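Local atomic coordinates of cellobiose 2-epimerase (Caldibacillus thermoamylovorans, PDB entry 5ZHB), a protein that catalyses the epimerisation at carbon 2 of the reducing-end sugar of cellobiose, interconverting glucose and mannose units. Residues C53-R64 / F116-V127. Numbering follows the deposited sequence.
Sequences CRQLWAFSAAYR and FGVYALTEYYRV
A salt-bridge network of Arg64, Glu123 and Arg126 joins helix 49-66 to helix 111-128. Arg64 grips one carboxylate oxygen side-on: its NE lies 2.8 Å from Glu123 OE2 with an N-H···O angle of 155°, and its NH2 reaches the same atom less straight. Arg126 NH1 takes Glu123 OE1 at 3.0 Å, and the two guanidinium groups stack flat, centres 3.7 Å apart and planes at 8°, a pairing of like charges which the shared carboxylate, and Glu386 in a salt bridge with Arg64 NH1, probably offset. A leucine in place of Arg64 would probably leave Glu123 OE2 without its two donors and Arg126 without its stacking mate. Two near-parallel helices of the (alpha/alpha)6-barrel known for this epimerase family, separated in sequence by helix 69-86, run side by side here, axes 8.1 Å apart and inclined 26°. Glu123 fills a hole among Trp57, Ser60, Ala61 and Arg64, with CG over one indole face; on the opposite face the Tyr119 ring forms an offset stack, its centroid 4.0 Å from that of the Trp57 five-membered ring. With CG anti to its N, Trp57 holds its indole between Glu123 and Tyr119. A water bridges Trp57 NE1 and Glu123 OE1. Further along, the Arg54 guanidinium stands nearly upright over the Phe116 face, NE close to it, in a cation-pi contact, CZ 4.5 Å from the ring centroid.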
loop_
_atom_site.group_PDB
_atom_site.type_symbol
_atom_site.label_atom_id
_atom_site.label_comp_id
_atom_site.label_asym_id
_atom_site.label_seq_id
_atom_site.Cartn_x
_atom_site.Cartn_y
_atom_site.Cartn_z
ATOM N N CYS A 53 -7.484 5.630 -5.859
ATOM C CA CYS A 53 -7.242 4.216 -6.068
ATOM C C CYS A 53 -7.432 3.431 -4.772
ATOM O O CYS A 53 -8.040 2.368 -4.780
ATOM C CB CYS A 53 -5.835 3.929 -6.568
ATOM S SG CYS A 53 -5.465 4.676 -8.171
ATOM N N ARG A 54 -6.866 3.930 -3.668
ATOM C CA ARG A 54 -6.884 3.152 -2.443
ATOM C C ARG A 54 -8.312 3.030 -1.914
ATOM O O ARG A 54 -8.694 1.972 -1.412
ATOM C CB ARG A 54 -5.921 3.764 -1.423
ATOM C CG ARG A 54 -4.475 3.447 -1.803
ATOM C CD ARG A 54 -3.571 4.239 -0.878
ATOM N NE ARG A 54 -2.189 3.827 -1.153
ATOM C CZ ARG A 54 -1.184 4.293 -0.436
ATOM N NH1 ARG A 54 -1.395 5.216 0.498
ATOM N NH2 ARG A 54 0.023 3.811 -0.640
ATOM N N GLN A 55 -9.071 4.120 -2.001
ATOM C CA GLN A 55 -10.487 4.111 -1.646
ATOM C C GLN A 55 -11.240 3.067 -2.482
ATOM O O GLN A 55 -12.000 2.274 -1.925
ATOM C CB GLN A 55 -11.081 5.506 -1.798
ATOM C CG GLN A 55 -10.537 6.518 -0.818
ATOM C CD GLN A 55 -10.631 7.922 -1.373
ATOM O OE1 GLN A 55 -11.081 8.115 -2.511
ATOM N NE2 GLN A 55 -10.174 8.897 -0.596
ATOM N N LEU A 56 -10.956 3.000 -3.787
ATOM C CA LEU A 56 -11.615 2.042 -4.654
ATOM C C LEU A 56 -11.234 0.620 -4.257
ATOM O O LEU A 56 -12.076 -0.289 -4.210
ATOM C CB LEU A 56 -11.262 2.340 -6.103
ATOM C CG LEU A 56 -11.654 1.268 -7.127
ATOM C CD1 LEU A 56 -13.142 0.930 -7.093
ATOM C CD2 LEU A 56 -11.258 1.761 -8.490
ATOM N N TRP A 57 -9.939 0.417 -3.988
ATOM C CA TRP A 57 -9.467 -0.914 -3.616
ATOM C C TRP A 57 -10.156 -1.385 -2.332
ATOM O O TRP A 57 -10.658 -2.517 -2.281
ATOM C CB TRP A 57 -7.926 -0.961 -3.525
ATOM C CG TRP A 57 -7.476 -2.347 -3.168
ATOM C CD1 TRP A 57 -7.123 -3.341 -4.033
ATOM C CD2 TRP A 57 -7.543 -2.947 -1.856
ATOM N NE1 TRP A 57 -6.904 -4.500 -3.340
ATOM C CE2 TRP A 57 -7.160 -4.296 -2.010
ATOM C CE3 TRP A 57 -7.854 -2.473 -0.590
ATOM C CZ2 TRP A 57 -7.114 -5.175 -0.932
ATOM C CZ3 TRP A 57 -7.777 -3.333 0.486
ATOM C CH2 TRP A 57 -7.433 -4.672 0.305
ATOM N N ALA A 58 -10.163 -0.532 -1.293
ATOM C CA ALA A 58 -10.678 -0.873 0.027
ATOM C C ALA A 58 -12.167 -1.225 -0.036
ATOM O O ALA A 58 -12.568 -2.253 0.505
ATOM C CB ALA A 58 -10.415 0.230 1.034
ATOM N N PHE A 59 -12.977 -0.410 -0.714
ATOM C CA PHE A 59 -14.398 -0.717 -0.809
ATOM C C PHE A 59 -14.665 -1.957 -1.660
ATOM O O PHE A 59 -15.579 -2.721 -1.323
ATOM C CB PHE A 59 -15.164 0.487 -1.343
ATOM C CG PHE A 59 -15.378 1.534 -0.277
ATOM C CD1 PHE A 59 -16.020 1.211 0.906
ATOM C CD2 PHE A 59 -14.859 2.814 -0.423
ATOM C CE1 PHE A 59 -16.199 2.169 1.892
ATOM C CE2 PHE A 59 -15.047 3.762 0.567
ATOM C CZ PHE A 59 -15.711 3.436 1.716
ATOM N N SER A 60 -13.921 -2.148 -2.748
ATOM C CA SER A 60 -14.103 -3.317 -3.600
ATOM C C SER A 60 -13.780 -4.597 -2.839
ATOM O O SER A 60 -14.570 -5.538 -2.853
ATOM C CB SER A 60 -13.262 -3.256 -4.846
ATOM O OG SER A 60 -13.595 -2.141 -5.661
ATOM N N ALA A 61 -12.622 -4.606 -2.154
ATOM C CA ALA A 61 -12.201 -5.755 -1.365
ATOM C C ALA A 61 -13.178 -6.005 -0.216
ATOM O O ALA A 61 -13.431 -7.162 0.086
ATOM C CB ALA A 61 -10.799 -5.571 -0.815
ATOM N N ALA A 62 -13.632 -4.941 0.478
ATOM C CA ALA A 62 -14.601 -5.100 1.548
ATOM C C ALA A 62 -15.841 -5.815 1.020
ATOM O O ALA A 62 -16.377 -6.706 1.690
ATOM C CB ALA A 62 -14.986 -3.794 2.185
ATOM N N TYR A 63 -16.284 -5.417 -0.179
ATOM C CA TYR A 63 -17.457 -6.022 -0.794
ATOM C C TYR A 63 -17.185 -7.488 -1.135
ATOM O O TYR A 63 -18.015 -8.345 -0.846
ATOM C CB TYR A 63 -17.928 -5.229 -2.016
ATOM C CG TYR A 63 -19.152 -5.849 -2.677
ATOM C CD1 TYR A 63 -20.394 -5.800 -2.059
ATOM C CD2 TYR A 63 -19.066 -6.490 -3.908
ATOM C CE1 TYR A 63 -21.519 -6.356 -2.649
ATOM C CE2 TYR A 63 -20.179 -7.063 -4.506
ATOM C CZ TYR A 63 -21.412 -6.987 -3.879
ATOM O OH TYR A 63 -22.517 -7.538 -4.466
ATOM N N ARG A 64 -16.006 -7.787 -1.690
ATOM C CA ARG A 64 -15.627 -9.146 -2.073
ATOM C C ARG A 64 -15.720 -10.101 -0.889
ATOM O O ARG A 64 -16.212 -11.221 -1.017
ATOM C CB ARG A 64 -14.186 -9.197 -2.594
ATOM C CG ARG A 64 -13.780 -10.567 -3.121
ATOM C CD ARG A 64 -12.480 -10.622 -3.888
ATOM N NE ARG A 64 -11.379 -9.899 -3.253
ATOM C CZ ARG A 64 -10.706 -10.284 -2.173
ATOM N NH1 ARG A 64 -10.810 -11.507 -1.717
ATOM N NH2 ARG A 64 -9.894 -9.439 -1.571
ATOM N N PHE A 116 -0.855 1.632 -8.426
ATOM C CA PHE A 116 -2.038 1.678 -7.584
ATOM C C PHE A 116 -3.320 1.634 -8.425
ATOM O O PHE A 116 -4.281 1.034 -7.997
ATOM C CB PHE A 116 -1.979 2.838 -6.580
ATOM C CG PHE A 116 -1.479 2.295 -5.239
ATOM C CD1 PHE A 116 -2.289 1.477 -4.478
ATOM C CD2 PHE A 116 -0.179 2.514 -4.811
ATOM C CE1 PHE A 116 -1.828 0.882 -3.306
ATOM C CE2 PHE A 116 0.292 1.919 -3.635
ATOM C CZ PHE A 116 -0.530 1.111 -2.889
ATOM N N GLY A 117 -3.331 2.239 -9.613
ATOM C CA GLY A 117 -4.483 2.165 -10.512
ATOM C C GLY A 117 -4.798 0.738 -10.937
ATOM O O GLY A 117 -5.939 0.273 -10.806
ATOM N N VAL A 118 -3.750 0.021 -11.348
ATOM C CA VAL A 118 -3.903 -1.380 -11.726
ATOM C C VAL A 118 -4.447 -2.198 -10.570
ATOM O O VAL A 118 -5.400 -2.976 -10.734
ATOM C CB VAL A 118 -2.562 -1.937 -12.218
ATOM C CG1 VAL A 118 -2.580 -3.455 -12.344
ATOM C CG2 VAL A 118 -2.155 -1.248 -13.505
ATOM N N TYR A 119 -3.856 -1.997 -9.376
ATOM C CA TYR A 119 -4.274 -2.736 -8.192
ATOM C C TYR A 119 -5.757 -2.506 -7.890
ATOM O O TYR A 119 -6.486 -3.452 -7.576
ATOM C CB TYR A 119 -3.420 -2.265 -7.012
ATOM C CG TYR A 119 -3.554 -3.072 -5.724
ATOM C CD1 TYR A 119 -3.430 -4.459 -5.709
ATOM C CD2 TYR A 119 -3.762 -2.443 -4.519
ATOM C CE1 TYR A 119 -3.494 -5.188 -4.537
ATOM C CE2 TYR A 119 -3.865 -3.159 -3.334
ATOM C CZ TYR A 119 -3.709 -4.538 -3.337
ATOM O OH TYR A 119 -3.793 -5.202 -2.144
ATOM N N ALA A 120 -6.203 -1.244 -7.917
ATOM C CA ALA A 120 -7.581 -0.922 -7.552
ATOM C C ALA A 120 -8.598 -1.343 -8.625
ATOM O O ALA A 120 -9.686 -1.853 -8.291
ATOM C CB ALA A 120 -7.683 0.531 -7.244
ATOM N N LEU A 121 -8.229 -1.143 -9.887
ATOM C CA LEU A 121 -9.104 -1.455 -11.015
ATOM C C LEU A 121 -9.304 -2.964 -11.125
ATOM O O LEU A 121 -10.413 -3.410 -11.399
ATOM C CB LEU A 121 -8.527 -0.865 -12.303
ATOM C CG LEU A 121 -8.653 0.655 -12.466
ATOM C CD1 LEU A 121 -7.713 1.127 -13.533
ATOM C CD2 LEU A 121 -10.066 1.066 -12.793
ATOM N N THR A 122 -8.239 -3.748 -10.880
ATOM C CA THR A 122 -8.350 -5.198 -10.902
ATOM C C THR A 122 -9.225 -5.667 -9.746
ATOM O O THR A 122 -10.076 -6.521 -9.956
ATOM C CB THR A 122 -6.977 -5.871 -10.962
ATOM O OG1 THR A 122 -6.147 -5.501 -9.863
ATOM C CG2 THR A 122 -6.258 -5.522 -12.250
ATOM N N GLU A 123 -9.104 -5.054 -8.558
ATOM C CA GLU A 123 -9.937 -5.448 -7.437
ATOM C C GLU A 123 -11.414 -5.156 -7.735
ATOM O O GLU A 123 -12.302 -5.960 -7.431
ATOM C CB GLU A 123 -9.503 -4.734 -6.163
ATOM C CG GLU A 123 -10.098 -5.314 -4.882
ATOM C CD GLU A 123 -9.612 -6.724 -4.549
ATOM O OE1 GLU A 123 -8.620 -7.237 -5.116
ATOM O OE2 GLU A 123 -10.299 -7.317 -3.703
ATOM N N TYR A 124 -11.689 -4.004 -8.349
ATOM C CA TYR A 124 -13.051 -3.650 -8.697
ATOM C C TYR A 124 -13.564 -4.651 -9.730
ATOM O O TYR A 124 -14.712 -5.086 -9.669
ATOM C CB TYR A 124 -13.058 -2.204 -9.195
ATOM C CG TYR A 124 -14.444 -1.680 -9.544
ATOM C CD1 TYR A 124 -15.362 -1.405 -8.554
ATOM C CD2 TYR A 124 -14.781 -1.372 -10.860
ATOM C CE1 TYR A 124 -16.604 -0.877 -8.863
ATOM C CE2 TYR A 124 -16.024 -0.863 -11.181
ATOM C CZ TYR A 124 -16.939 -0.622 -10.180
ATOM O OH TYR A 124 -18.181 -0.094 -10.454
ATOM N N TYR A 125 -12.681 -5.059 -10.647
ATOM C CA TYR A 125 -13.076 -6.028 -11.652
ATOM C C TYR A 125 -13.451 -7.346 -10.972
ATOM O O TYR A 125 -14.417 -7.992 -11.354
ATOM C CB TYR A 125 -11.968 -6.181 -12.686
ATOM C CG TYR A 125 -12.337 -7.174 -13.778
ATOM C CD1 TYR A 125 -13.160 -6.803 -14.839
ATOM C CD2 TYR A 125 -11.906 -8.491 -13.709
ATOM C CE1 TYR A 125 -13.495 -7.712 -15.837
ATOM C CE2 TYR A 125 -12.253 -9.410 -14.682
ATOM C CZ TYR A 125 -13.031 -9.017 -15.756
ATOM O OH TYR A 125 -13.317 -9.947 -16.708
ATOM N N ARG A 126 -12.722 -7.731 -9.919
ATOM C CA ARG A 126 -13.016 -8.984 -9.235
ATOM C C ARG A 126 -14.479 -9.026 -8.795
ATOM O O ARG A 126 -15.084 -10.092 -8.817
ATOM C CB ARG A 126 -12.087 -9.257 -8.043
ATOM C CG ARG A 126 -10.651 -9.447 -8.508
ATOM C CD ARG A 126 -9.642 -9.571 -7.393
ATOM N NE ARG A 126 -9.812 -10.827 -6.661
ATOM C CZ ARG A 126 -9.236 -11.119 -5.511
ATOM N NH1 ARG A 126 -8.475 -10.236 -4.886
ATOM N NH2 ARG A 126 -9.462 -12.295 -4.955
ATOM N N VAL A 127 -15.042 -7.898 -8.367
ATOM C CA VAL A 127 -16.383 -7.907 -7.803
ATOM C C VAL A 127 -17.445 -7.408 -8.789
ATOM O O VAL A 127 -18.612 -7.418 -8.409
ATOM C CB VAL A 127 -16.476 -7.128 -6.476
ATOM C CG1 VAL A 127 -15.522 -7.712 -5.437
ATOM C CG2 VAL A 127 -16.240 -5.625 -6.624
HETATM O O HOH W 1 -6.212 -7.539 -3.823
#